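Local structure of intracellular exo-alpha-(1->5)-L-arabinofuranosidase (Bifidobacterium longum, 2Y2W) at residues G213-G218 with S282-Y287; C107-G112 with S337-G342; E228-A233 with V251-S256; P261-W266 with I314-D319; G342-D347 with N412-I417. The protein hydrolyses terminal alpha-(1->5)-linked L-arabinofuranosyl residues of branched and debranched arabinans and is also active on wheat arabinoxylan. All blocks are in the same frame, centred on the assembly; numbering follows the deposited sequence.

From the N terminus, interaction 2 comes first: side chains of strands 107-110 and 335-341 meet across the interior of the beta/alpha barrel and close the widest loop, within which interactions 1, 3 and 4 all fall. Interaction 1 joins the loop after strand 209-212 to strand 280-287 and encloses interaction 3, where helix 227-244 meets the end of strand 249-252. Interaction 4 links the start of helix 265-274 to helix 307-327; it crosses interaction 1, because its first segment lies inside that loop and its second beyond it. Interaction 5 follows in series, shares Gly342 with interaction 2 and joins the loops after strands 335-341 and 402-408.

Interaction 1 of 5, residues G213-G218 with S282-Y287; sequences GNEMDG and SCHAYY
Glu215 and His284 meet with their flat groups inclined to each other, the carboxylate and imidazole planes 32° apart. The imidazole donates through ND1 to OE2 of Glu215 in a hydrogen bond of 3.2 Å that is far from straight, with an N-H...O angle of 140°. It reaches the oxygen from above the carboxylate plane, while the oxygen is itself tilted out of the ring plane. Alongside this bond the aliphatic part of the acid packs against the ring at CE1 and ND1, Glu215 CG lying 3.6 Å from His284 CE1. The glutamate CG stands opposite the carbonyl carbon (chi1 -69°), and from there the extended chain carries the carboxylate to the histidine. Asn214 contributes a looser touch, OD1 facing the ring edge at CE1 of His284; that oxygen is held by Arg109. Water 1 accepts a hydrogen bond from the backbone N of Glu215 and a weak one links it to Ser282 OG.

By similarity Glu215 is the general acid/base, and Asn214 and Tyr286 bind the arabinofuranose; the histidine bond would help to orient one carboxylate oxygen of this acid. Glu215 opens a type I turn to Gly218 in the loop between strand 209-212 and helix 227-244, whereas His284 projects from barrel strand 280-287, whose neighbours are strands 249-252 and 335-341.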
# COMPACT_ATOMS: atom_id res chain seq x y z
N GLY D 213 -9.44 -7.09 9.39
CA GLY D 213 -8.19 -7.84 9.43
C GLY D 213 -8.17 -8.88 10.52
O GLY D 213 -9.11 -9.00 11.31
N ASN D 214 -7.07 -9.64 10.57
CA ASN D 214 -6.86 -10.66 11.58
C ASN D 214 -5.43 -10.63 12.12
O ASN D 214 -4.47 -10.55 11.34
CB ASN D 214 -7.16 -12.04 11.03
CG ASN D 214 -6.96 -13.13 12.06
OD1 ASN D 214 -7.82 -13.36 12.91
ND2 ASN D 214 -5.82 -13.81 11.99
N GLU D 215 -5.31 -10.71 13.45
CA GLU D 215 -4.02 -10.85 14.15
C GLU D 215 -2.86 -10.14 13.45
O GLU D 215 -1.79 -10.72 13.24
CB GLU D 215 -3.69 -12.33 14.37
CG GLU D 215 -4.61 -13.04 15.37
CD GLU D 215 -4.22 -14.49 15.62
OE1 GLU D 215 -3.86 -15.20 14.65
OE2 GLU D 215 -4.27 -14.93 16.79
N MET D 216 -3.07 -8.87 13.11
CA MET D 216 -2.10 -8.09 12.34
C MET D 216 -0.81 -7.77 13.10
O MET D 216 0.16 -7.29 12.50
CB MET D 216 -2.75 -6.82 11.80
CG MET D 216 -3.90 -7.07 10.82
SD MET D 216 -3.41 -8.04 9.37
CE MET D 216 -2.41 -6.84 8.50
N ASP D 217 -0.80 -8.04 14.41
CA ASP D 217 0.38 -7.85 15.25
C ASP D 217 1.30 -9.06 15.25
O ASP D 217 2.50 -8.95 15.53
CB ASP D 217 -0.02 -7.49 16.69
CG ASP D 217 -0.75 -8.62 17.39
OD1 ASP D 217 -1.46 -9.40 16.72
OD2 ASP D 217 -0.61 -8.74 18.63
N GLY D 218 0.74 -10.23 14.96
CA GLY D 218 1.49 -11.48 14.93
C GLY D 218 2.43 -11.55 13.74
O GLY D 218 2.00 -11.36 12.61
N SER D 282 -10.48 -6.38 19.60
CA SER D 282 -10.42 -7.84 19.70
C SER D 282 -9.38 -8.31 20.70
O SER D 282 -8.30 -7.74 20.80
CB SER D 282 -10.15 -8.47 18.33
OG SER D 282 -8.77 -8.40 18.00
N CYS D 283 -9.73 -9.36 21.44
CA CYS D 283 -8.81 -10.01 22.36
C CYS D 283 -8.70 -11.49 22.02
O CYS D 283 -9.71 -12.15 21.75
CB CYS D 283 -9.27 -9.86 23.80
SG CYS D 283 -9.37 -8.16 24.38
N HIS D 284 -7.47 -12.00 22.02
CA HIS D 284 -7.20 -13.40 21.71
C HIS D 284 -6.49 -14.07 22.88
O HIS D 284 -5.46 -13.59 23.35
CB HIS D 284 -6.38 -13.52 20.43
CG HIS D 284 -7.12 -13.09 19.19
ND1 HIS D 284 -6.95 -13.71 17.97
CD2 HIS D 284 -8.04 -12.11 19.00
CE1 HIS D 284 -7.73 -13.12 17.08
NE2 HIS D 284 -8.40 -12.15 17.67
N ALA D 285 -7.05 -15.19 23.36
CA ALA D 285 -6.51 -15.87 24.53
C ALA D 285 -6.62 -17.39 24.43
O ALA D 285 -7.70 -17.96 24.59
CB ALA D 285 -7.19 -15.37 25.80
N TYR D 286 -5.48 -18.04 24.16
CA TYR D 286 -5.40 -19.50 24.13
C TYR D 286 -4.62 -20.03 25.32
O TYR D 286 -3.65 -19.41 25.77
CB TYR D 286 -4.74 -19.98 22.83
CG TYR D 286 -5.57 -19.78 21.57
CD1 TYR D 286 -6.63 -20.63 21.27
CD2 TYR D 286 -5.27 -18.76 20.67
CE1 TYR D 286 -7.38 -20.46 20.11
CE2 TYR D 286 -6.01 -18.58 19.51
CZ TYR D 286 -7.07 -19.43 19.23
OH TYR D 286 -7.80 -19.26 18.09
N TYR D 287 -5.03 -21.19 25.84
CA TYR D 287 -4.39 -21.80 27.00
C TYR D 287 -4.27 -23.32 26.86
O TYR D 287 -5.13 -23.95 26.25
CB TYR D 287 -5.16 -21.47 28.28
CG TYR D 287 -5.45 -20.00 28.47
CD1 TYR D 287 -4.48 -19.14 28.98
CD2 TYR D 287 -6.70 -19.47 28.14
CE1 TYR D 287 -4.75 -17.79 29.16
CE2 TYR D 287 -6.97 -18.12 28.31
CZ TYR D 287 -5.99 -17.29 28.82
OH TYR D 287 -6.26 -15.95 28.99
O HOH W 1 -7.69 -10.30 15.53

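Interaction 2 of 5, residues C107-G112 with S337-G342; sequences CVRYPG and SFDEWG
Arg109 is met in two quite different ways by the consecutive acids Asp339 and Glu340, one over a guanidinium face and the other at its edge. Asp339 OD2 lies above the plane and off towards the rim, 3.7 Å from Arg109 NE, a long salt bridge of charge alone to which no N-H points. The opposite face is covered from the arginine's own strand end by the carbonyl oxygen of Gly112, which sits over its centre.

Glu340 instead meets the group in its plane. Arg109 NH1 donates to Glu340 OE2 over 3.0 Å with an N-H...O angle of 157°, using the anti lone pair of that oxygen, and the two side chains run at about a right angle. The arginine chain, extended from CG to NE, brings the guanidinium to these acids, its CD packing 3.8 Å from Asp339 CB. Beyond the pair, Arg109 NH2 is taken by Asn214, while the other carboxylate oxygen of Glu340, OE1, is hydrogen-bonded to Tyr286 OH. Both oxygens of this acid are therefore held, which would limit rotation of its carboxylate.

Glu340 is, by similarity, the catalytic nucleophile. The buried salt-bridge network crosses the interior between strands 107-110 and 335-341, in keeping with the beta/alpha-barrel active site of clan GH-A enzymes such as family 51, where the nucleophile lies at the end of the seventh strand.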
# COMPACT_ATOMS: atom_id res chain seq x y z
N CYS D 107 -23.59 -16.43 17.21
CA CYS D 107 -22.86 -15.64 16.24
C CYS D 107 -21.56 -16.35 15.90
O CYS D 107 -20.82 -16.75 16.79
CB CYS D 107 -22.57 -14.24 16.80
SG CYS D 107 -21.60 -13.17 15.72
N VAL D 108 -21.28 -16.49 14.60
CA VAL D 108 -20.11 -17.24 14.15
C VAL D 108 -19.18 -16.37 13.32
O VAL D 108 -19.61 -15.70 12.38
CB VAL D 108 -20.51 -18.50 13.33
CG1 VAL D 108 -19.29 -19.35 13.02
CG2 VAL D 108 -21.54 -19.33 14.09
N ARG D 109 -17.90 -16.39 13.68
CA ARG D 109 -16.87 -15.61 12.99
C ARG D 109 -16.36 -16.37 11.77
O ARG D 109 -16.09 -17.57 11.83
CB ARG D 109 -15.74 -15.27 13.96
CG ARG D 109 -14.70 -14.31 13.42
CD ARG D 109 -13.90 -13.72 14.56
NE ARG D 109 -12.79 -12.90 14.09
CZ ARG D 109 -11.51 -13.27 14.13
NH1 ARG D 109 -11.17 -14.45 14.64
NH2 ARG D 109 -10.57 -12.46 13.67
N TYR D 110 -16.22 -15.65 10.65
CA TYR D 110 -15.92 -16.24 9.35
C TYR D 110 -15.23 -15.19 8.47
O TYR D 110 -15.54 -14.01 8.57
CB TYR D 110 -17.23 -16.70 8.69
CG TYR D 110 -17.07 -17.40 7.36
CD1 TYR D 110 -16.72 -18.75 7.29
CD2 TYR D 110 -17.28 -16.71 6.16
CE1 TYR D 110 -16.57 -19.39 6.06
CE2 TYR D 110 -17.14 -17.34 4.94
CZ TYR D 110 -16.78 -18.68 4.89
OH TYR D 110 -16.64 -19.31 3.68
N PRO D 111 -14.27 -15.62 7.61
CA PRO D 111 -13.72 -16.97 7.45
C PRO D 111 -12.36 -17.17 8.13
O PRO D 111 -11.70 -18.18 7.89
CB PRO D 111 -13.57 -17.08 5.94
CG PRO D 111 -13.26 -15.68 5.49
CD PRO D 111 -13.78 -14.72 6.55
N GLY D 112 -11.95 -16.22 8.97
CA GLY D 112 -10.64 -16.26 9.61
C GLY D 112 -10.40 -15.12 10.59
O GLY D 112 -11.20 -14.20 10.67
N SER D 337 -14.06 -7.56 22.44
CA SER D 337 -14.50 -8.71 21.67
C SER D 337 -13.48 -9.84 21.76
O SER D 337 -12.48 -9.85 21.03
CB SER D 337 -14.74 -8.32 20.21
OG SER D 337 -15.24 -9.42 19.46
N PHE D 338 -13.73 -10.79 22.66
CA PHE D 338 -12.88 -11.97 22.81
C PHE D 338 -13.14 -12.97 21.68
O PHE D 338 -13.58 -14.10 21.91
CB PHE D 338 -13.10 -12.62 24.17
CG PHE D 338 -12.00 -12.36 25.15
CD1 PHE D 338 -11.99 -11.20 25.92
CD2 PHE D 338 -10.96 -13.28 25.31
CE1 PHE D 338 -10.96 -10.96 26.83
CE2 PHE D 338 -9.93 -13.04 26.21
CZ PHE D 338 -9.93 -11.89 26.98
N ASP D 339 -12.82 -12.56 20.45
CA ASP D 339 -13.22 -13.30 19.26
C ASP D 339 -12.36 -14.54 18.95
O ASP D 339 -12.66 -15.27 18.00
CB ASP D 339 -13.35 -12.37 18.03
CG ASP D 339 -12.11 -11.52 17.78
OD1 ASP D 339 -11.08 -11.72 18.46
OD2 ASP D 339 -12.18 -10.65 16.90
N GLU D 340 -11.32 -14.75 19.73
CA GLU D 340 -10.58 -16.01 19.71
C GLU D 340 -10.15 -16.41 21.12
O GLU D 340 -9.19 -15.85 21.66
CB GLU D 340 -9.37 -15.94 18.76
CG GLU D 340 -9.72 -16.18 17.29
CD GLU D 340 -8.50 -16.32 16.40
OE1 GLU D 340 -7.50 -16.94 16.82
OE2 GLU D 340 -8.55 -15.83 15.25
N TRP D 341 -10.87 -17.35 21.71
CA TRP D 341 -10.53 -17.87 23.03
C TRP D 341 -10.73 -19.38 23.10
O TRP D 341 -11.41 -19.97 22.26
CB TRP D 341 -11.34 -17.16 24.13
CG TRP D 341 -12.80 -17.52 24.18
CD1 TRP D 341 -13.82 -16.91 23.50
CD2 TRP D 341 -13.41 -18.56 24.96
NE1 TRP D 341 -15.01 -17.51 23.80
CE2 TRP D 341 -14.79 -18.53 24.69
CE3 TRP D 341 -12.91 -19.52 25.85
CZ2 TRP D 341 -15.69 -19.41 25.29
CZ3 TRP D 341 -13.81 -20.41 26.45
CH2 TRP D 341 -15.18 -20.34 26.16
N GLY D 342 -10.11 -20.01 24.11
CA GLY D 342 -10.28 -21.44 24.34
C GLY D 342 -8.99 -22.18 24.63
O GLY D 342 -7.92 -21.58 24.71

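Interaction 3 of 5, residues E228-A233 with V251-S256; sequences EEYAGA and VACGSS
Tyr230 carries the contact from the helix, and the end of its ring meets Cys253 and Ala252 where strand 249-252 runs out. Across the two segments there is one hydrogen bond: the backbone N of Cys253 donates to Tyr230 OH over 2.8 Å and almost in line, at 175°. The same hydroxyl is also hydrogen-bonded to the carbonyl oxygen of Ile212, at the end of the preceding barrel strand. One phenol oxygen thus bridges the ends of two adjacent strands, and its two backbone partners settle a polar group in a buried place.

Sulfur-aromatic contact comes next. Cys253 SG lies 4.5 Å from the centroid of the Tyr230 ring, 48° off the normal, an oblique approach beside the hydroxyl end. The same sulfur, SG of Cys253, is 3.2 Å from Tyr230 OH.

Apolar packing completes the junction. Cys253 CB rests 3.6 Å from Tyr230 CZ, and Ala252 CB reaches the edge of the ring near its plane, 4.4 Å from CE2 of Tyr230. Tyr230 reaches this far because its CG stands opposite the backbone N (chi1 -177°), sending the ring away from the helix. Met216 and Val270 also touch this tyrosine. The preceding residue, Glu229, forms a salt bridge with Lys236 of a second subunit.

The segments belong to one beta-alpha-beta unit, strand 209-212, helix 227-244 and strand 249-252, the repeating crossover of the beta/alpha barrel.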
# COMPACT_ATOMS: atom_id res chain seq x y z
N GLU D 228 1.61 1.47 14.16
CA GLU D 228 1.29 2.68 13.39
C GLU D 228 0.68 2.37 12.02
O GLU D 228 -0.29 3.01 11.61
CB GLU D 228 2.53 3.58 13.25
CG GLU D 228 2.97 4.26 14.55
CD GLU D 228 2.13 5.50 14.91
OE1 GLU D 228 1.33 5.97 14.07
OE2 GLU D 228 2.29 6.00 16.05
N GLU D 229 1.25 1.39 11.33
CA GLU D 229 0.75 0.95 10.02
C GLU D 229 -0.71 0.50 10.09
O GLU D 229 -1.52 0.90 9.25
CB GLU D 229 1.61 -0.18 9.45
CG GLU D 229 2.87 0.28 8.71
CD GLU D 229 3.88 -0.84 8.48
OE1 GLU D 229 3.56 -2.02 8.75
OE2 GLU D 229 5.00 -0.54 8.02
N TYR D 230 -1.03 -0.32 11.09
CA TYR D 230 -2.40 -0.83 11.26
C TYR D 230 -3.37 0.27 11.69
O TYR D 230 -4.48 0.34 11.17
CB TYR D 230 -2.45 -2.02 12.23
CG TYR D 230 -3.84 -2.61 12.37
CD1 TYR D 230 -4.39 -3.39 11.35
CD2 TYR D 230 -4.61 -2.38 13.51
CE1 TYR D 230 -5.67 -3.93 11.47
CE2 TYR D 230 -5.89 -2.92 13.64
CZ TYR D 230 -6.41 -3.69 12.61
OH TYR D 230 -7.67 -4.22 12.73
N ALA D 231 -2.95 1.11 12.63
CA ALA D 231 -3.75 2.25 13.07
C ALA D 231 -4.20 3.10 11.88
O ALA D 231 -5.38 3.42 11.76
CB ALA D 231 -2.97 3.10 14.07
N GLY D 232 -3.25 3.44 11.01
CA GLY D 232 -3.55 4.16 9.77
C GLY D 232 -4.50 3.42 8.85
O GLY D 232 -5.41 4.01 8.28
N ALA D 233 -4.29 2.11 8.73
CA ALA D 233 -5.10 1.27 7.84
C ALA D 233 -6.53 1.08 8.34
O ALA D 233 -7.49 1.26 7.58
CB ALA D 233 -4.42 -0.07 7.61
N VAL D 251 -14.78 -4.13 14.25
CA VAL D 251 -13.80 -4.67 15.19
C VAL D 251 -12.37 -4.43 14.70
O VAL D 251 -12.02 -4.83 13.58
CB VAL D 251 -14.00 -6.20 15.42
CG1 VAL D 251 -13.13 -6.69 16.57
CG2 VAL D 251 -15.46 -6.53 15.66
N ALA D 252 -11.56 -3.79 15.53
CA ALA D 252 -10.14 -3.62 15.27
C ALA D 252 -9.35 -4.74 15.92
O ALA D 252 -9.72 -5.21 17.00
CB ALA D 252 -9.66 -2.28 15.78
N CYS D 253 -8.27 -5.15 15.26
CA CYS D 253 -7.35 -6.15 15.81
C CYS D 253 -6.67 -5.61 17.06
O CYS D 253 -6.15 -4.49 17.06
CB CYS D 253 -6.28 -6.54 14.79
SG CYS D 253 -6.87 -7.29 13.26
N GLY D 254 -6.70 -6.40 18.13
CA GLY D 254 -5.96 -6.07 19.34
C GLY D 254 -4.72 -6.93 19.38
O GLY D 254 -4.05 -7.11 18.36
N SER D 255 -4.43 -7.48 20.56
CA SER D 255 -3.30 -8.39 20.71
C SER D 255 -3.72 -9.84 20.45
O SER D 255 -4.85 -10.24 20.74
CB SER D 255 -2.66 -8.25 22.09
OG SER D 255 -1.99 -7.00 22.21
N SER D 256 -2.79 -10.61 19.89
CA SER D 256 -3.01 -12.02 19.62
C SER D 256 -2.83 -12.86 20.88
O SER D 256 -3.06 -14.08 20.86
CB SER D 256 -2.06 -12.50 18.52
OG SER D 256 -2.32 -11.81 17.31

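Interaction 4 of 5, residues P261-W266 with I314-D319; sequences PTFGTW and IATVSD
An apolar contact between the start of one barrel helix and the flank of another, this partly buried site has the ring of Phe263, just ahead of helix 265-274, meeting Thr316 and Val317 of helix 307-327. Methyls of two consecutive helix residues touch the ring at the two carbons flanking CZ. Phe263 CE2 lies 3.7 Å from Thr316 CG2, and across CZ, Phe263 CE1 is 4.0 Å from Val317 CG2. Both methyls approach obliquely; the Val317 side chain crosses the phenylalanine at about a right angle. Thr316 also lays its CB against the ring, 3.9 Å from Phe263 CZ, whereas its hydroxyl turns back along the helix to the carbonyl oxygen of Lys312. The phenylalanine reaches the helix because its CG is trans to the backbone N (chi1 -172°), throwing the ring out from the loop.

In the beta/alpha barrel, helices 265-274 and 307-327 belong to the outer layer, and Val317 connects this contact with the wall inside, touching Val281 and Cys283 of strand 280-287 and Leu336 of strand 335-341. Phe313, from the same helix as Thr316, adds an edge-to-face meeting with the Phe263 ring.

The loop holding the phenylalanine runs straight into the helix: Gly264 occupies the N-cap position with positive phi (83°), and the carbonyl oxygen of Thr262 accepts from Trp266 N at 2.8 Å.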
# COMPACT_ATOMS: atom_id res chain seq x y z
N PRO D 261 4.80 -8.80 22.86
CA PRO D 261 5.66 -7.69 23.27
C PRO D 261 5.00 -6.33 23.06
O PRO D 261 5.39 -5.34 23.68
CB PRO D 261 6.89 -7.84 22.37
CG PRO D 261 6.40 -8.61 21.19
CD PRO D 261 5.36 -9.54 21.71
N THR D 262 3.99 -6.30 22.19
CA THR D 262 3.25 -5.09 21.86
C THR D 262 1.93 -4.96 22.64
O THR D 262 1.12 -4.06 22.38
CB THR D 262 3.01 -4.98 20.33
OG1 THR D 262 2.48 -3.70 20.00
CG2 THR D 262 2.07 -6.08 19.83
N PHE D 263 1.74 -5.85 23.62
CA PHE D 263 0.52 -5.88 24.44
C PHE D 263 0.27 -4.56 25.16
O PHE D 263 1.19 -3.96 25.72
CB PHE D 263 0.59 -7.03 25.45
CG PHE D 263 -0.70 -7.26 26.20
CD1 PHE D 263 -1.86 -7.64 25.53
CD2 PHE D 263 -0.74 -7.13 27.59
CE1 PHE D 263 -3.05 -7.86 26.23
CE2 PHE D 263 -1.92 -7.35 28.29
CZ PHE D 263 -3.08 -7.72 27.61
N GLY D 264 -0.98 -4.11 25.11
CA GLY D 264 -1.37 -2.84 25.72
C GLY D 264 -1.10 -1.65 24.82
O GLY D 264 -2.02 -0.90 24.48
N THR D 265 0.16 -1.48 24.43
CA THR D 265 0.59 -0.35 23.59
C THR D 265 0.05 -0.42 22.16
O THR D 265 -0.14 0.61 21.51
CB THR D 265 2.12 -0.20 23.56
OG1 THR D 265 2.72 -1.47 23.27
CG2 THR D 265 2.64 0.30 24.90
N TRP D 266 -0.20 -1.64 21.68
CA TRP D 266 -0.84 -1.85 20.39
C TRP D 266 -2.24 -1.24 20.42
O TRP D 266 -2.57 -0.38 19.59
CB TRP D 266 -0.93 -3.34 20.05
CG TRP D 266 -1.70 -3.64 18.80
CD1 TRP D 266 -3.06 -3.78 18.69
CD2 TRP D 266 -1.17 -3.84 17.49
NE1 TRP D 266 -3.40 -4.05 17.38
CE2 TRP D 266 -2.26 -4.10 16.63
CE3 TRP D 266 0.13 -3.84 16.96
CZ2 TRP D 266 -2.09 -4.34 15.26
CZ3 TRP D 266 0.30 -4.08 15.60
CH2 TRP D 266 -0.81 -4.33 14.77
N ILE D 314 -8.34 -8.67 30.31
CA ILE D 314 -9.52 -7.80 30.26
C ILE D 314 -9.22 -6.43 30.86
O ILE D 314 -9.56 -5.40 30.27
CB ILE D 314 -10.75 -8.47 30.94
CG1 ILE D 314 -11.28 -9.61 30.07
CG2 ILE D 314 -11.86 -7.45 31.20
CD1 ILE D 314 -12.04 -10.68 30.83
N ALA D 315 -8.57 -6.42 32.03
CA ALA D 315 -8.24 -5.17 32.73
C ALA D 315 -7.35 -4.26 31.90
O ALA D 315 -7.60 -3.06 31.80
CB ALA D 315 -7.59 -5.48 34.08
N THR D 316 -6.31 -4.84 31.29
CA THR D 316 -5.31 -4.08 30.54
C THR D 316 -5.86 -3.52 29.23
O THR D 316 -5.58 -2.37 28.87
CB THR D 316 -4.05 -4.95 30.25
OG1 THR D 316 -3.69 -5.67 31.43
CG2 THR D 316 -2.88 -4.08 29.82
N VAL D 317 -6.63 -4.34 28.51
CA VAL D 317 -7.22 -3.92 27.24
C VAL D 317 -8.28 -2.84 27.46
O VAL D 317 -8.34 -1.86 26.72
CB VAL D 317 -7.78 -5.12 26.44
CG1 VAL D 317 -8.54 -4.66 25.20
CG2 VAL D 317 -6.65 -6.05 26.03
N SER D 318 -9.10 -3.03 28.50
CA SER D 318 -10.12 -2.05 28.88
C SER D 318 -9.49 -0.69 29.19
O SER D 318 -9.98 0.35 28.72
CB SER D 318 -10.91 -2.54 30.09
OG SER D 318 -11.54 -3.77 29.81
N ASP D 319 -8.42 -0.70 29.97
CA ASP D 319 -7.69 0.51 30.33
C ASP D 319 -7.13 1.21 29.09
O ASP D 319 -7.15 2.44 28.99
CB ASP D 319 -6.57 0.18 31.32
CG ASP D 319 -5.81 1.40 31.78
OD1 ASP D 319 -6.43 2.30 32.40
OD2 ASP D 319 -4.59 1.46 31.53

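Interaction 5 of 5, residues G342-D347 with N412-I417; sequences GVWYSD and NVIAPI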
# COMPACT_ATOMS: atom_id res chain seq x y z
N GLY D 342 -10.11 -20.01 24.11
CA GLY D 342 -10.28 -21.44 24.34
C GLY D 342 -8.99 -22.18 24.63
O GLY D 342 -7.92 -21.58 24.71
N VAL D 343 -9.10 -23.50 24.78
CA VAL D 343 -7.96 -24.36 25.04
C VAL D 343 -7.36 -24.85 23.72
O VAL D 343 -8.07 -25.44 22.90
CB VAL D 343 -8.33 -25.56 25.95
CG1 VAL D 343 -7.19 -26.56 26.05
CG2 VAL D 343 -8.73 -25.07 27.34
N TRP D 344 -6.07 -24.60 23.53
CA TRP D 344 -5.34 -25.08 22.35
C TRP D 344 -3.89 -25.45 22.68
O TRP D 344 -3.10 -24.60 23.11
CB TRP D 344 -5.40 -24.05 21.22
CG TRP D 344 -4.50 -24.34 20.03
CD1 TRP D 344 -4.16 -25.57 19.52
CD2 TRP D 344 -3.85 -23.38 19.18
NE1 TRP D 344 -3.34 -25.43 18.43
CE2 TRP D 344 -3.13 -24.09 18.20
CE3 TRP D 344 -3.81 -21.97 19.17
CZ2 TRP D 344 -2.38 -23.45 17.21
CZ3 TRP D 344 -3.06 -21.34 18.18
CH2 TRP D 344 -2.35 -22.08 17.21
N TYR D 345 -3.56 -26.72 22.48
CA TYR D 345 -2.20 -27.23 22.63
C TYR D 345 -1.36 -26.83 21.42
O TYR D 345 -1.25 -27.58 20.45
CB TYR D 345 -2.20 -28.75 22.85
CG TYR D 345 -2.71 -29.16 24.22
CD1 TYR D 345 -4.07 -29.40 24.44
CD2 TYR D 345 -1.84 -29.30 25.29
CE1 TYR D 345 -4.55 -29.76 25.70
CE2 TYR D 345 -2.30 -29.66 26.55
CZ TYR D 345 -3.65 -29.89 26.75
OH TYR D 345 -4.10 -30.26 28.00
N SER D 346 -0.77 -25.64 21.50
CA SER D 346 -0.09 -25.01 20.37
C SER D 346 1.34 -25.50 20.12
O SER D 346 1.97 -25.12 19.13
CB SER D 346 -0.11 -23.48 20.52
OG SER D 346 0.35 -23.08 21.79
N ASP D 347 1.84 -26.35 21.01
CA ASP D 347 3.17 -26.94 20.86
C ASP D 347 3.27 -27.90 19.68
O ASP D 347 4.34 -28.04 19.07
CB ASP D 347 3.63 -27.62 22.16
CG ASP D 347 2.62 -28.60 22.71
OD1 ASP D 347 1.41 -28.47 22.42
OD2 ASP D 347 3.03 -29.51 23.46
N ASN D 412 -14.27 -29.78 14.59
CA ASN D 412 -13.01 -30.51 14.33
C ASN D 412 -11.73 -29.83 14.81
O ASN D 412 -10.90 -30.46 15.48
CB ASN D 412 -12.89 -30.91 12.85
CG ASN D 412 -13.80 -32.06 12.48
OD1 ASN D 412 -14.23 -32.85 13.33
ND2 ASN D 412 -14.10 -32.18 11.19
N VAL D 413 -11.57 -28.56 14.46
CA VAL D 413 -10.40 -27.77 14.82
C VAL D 413 -10.63 -27.18 16.21
O VAL D 413 -11.55 -26.38 16.40
CB VAL D 413 -10.16 -26.64 13.79
CG1 VAL D 413 -8.98 -25.77 14.20
CG2 VAL D 413 -9.95 -27.22 12.40
N ILE D 414 -9.79 -27.58 17.17
CA ILE D 414 -9.94 -27.18 18.58
C ILE D 414 -11.40 -26.94 18.98
O ILE D 414 -11.78 -25.83 19.38
CB ILE D 414 -9.02 -25.98 18.97
CG1 ILE D 414 -9.02 -24.89 17.89
CG2 ILE D 414 -7.61 -26.47 19.28
CD1 ILE D 414 -8.36 -23.58 18.30
N ALA D 415 -12.21 -27.99 18.87
CA ALA D 415 -13.67 -27.83 18.84
C ALA D 415 -14.44 -28.68 19.85
O ALA D 415 -14.00 -29.77 20.20
CB ALA D 415 -14.16 -28.13 17.44
N PRO D 416 -15.60 -28.17 20.31
CA PRO D 416 -16.51 -28.95 21.15
C PRO D 416 -17.23 -30.02 20.33
O PRO D 416 -17.65 -31.04 20.87
CB PRO D 416 -17.50 -27.91 21.66
CG PRO D 416 -17.46 -26.81 20.66
CD PRO D 416 -16.07 -26.78 20.13
N ILE D 417 -17.37 -29.77 19.03
CA ILE D 417 -17.99 -30.70 18.11
C ILE D 417 -16.93 -31.31 17.22
O ILE D 417 -16.22 -30.60 16.50
CB ILE D 417 -19.06 -30.02 17.24
CG1 ILE D 417 -20.07 -29.25 18.11
CG2 ILE D 417 -19.77 -31.04 16.35
CD1 ILE D 417 -20.93 -28.25 17.33
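Apolar contact predominates between Trp344 and Ile414, whose alpha carbons are the closest pair across the two loops at 6.3 Å. The gamma methyl of the isoleucine does most of the touching: Ile414 CG2 lies 3.6 Å from Trp344 CD1, on the pyrrole side of the indole, and 3.8 Å from Trp344 CB. It comes up obliquely to the ring system. The other branch adds a looser touch, Ile414 CD1 to Trp344 CB at 4.2 Å. In Ile414 the CG1 branch is wedged between the backbone N and the carbonyl carbon (chi1 43°), and with CG1 in that position CG2 is the branch that lies against CD1 of the indole.

These loops follow strands 335-341 and 402-408, the seventh and eighth of the beta/alpha barrel, on the rim where the substrate site lies. By similarity Trp344 is important for substrate recognition, as is Gln409 near Ile414, and the indole also makes an edge-to-face contact with Tyr286, which by similarity binds the arabinofuranose.

Contacts of side chain on backbone form a second group. Ile414 CG2 reaches the carbonyl oxygen of Val343 at 3.8 Å, and that oxygen accepts a hydrogen bond from Tyr380 OH. Ile414 O accepts a hydrogen bond from Arg407 NH1. Within the tryptophan loop, Ser346 CB sits over the centre of one indole face, 3.8 Å above the plane.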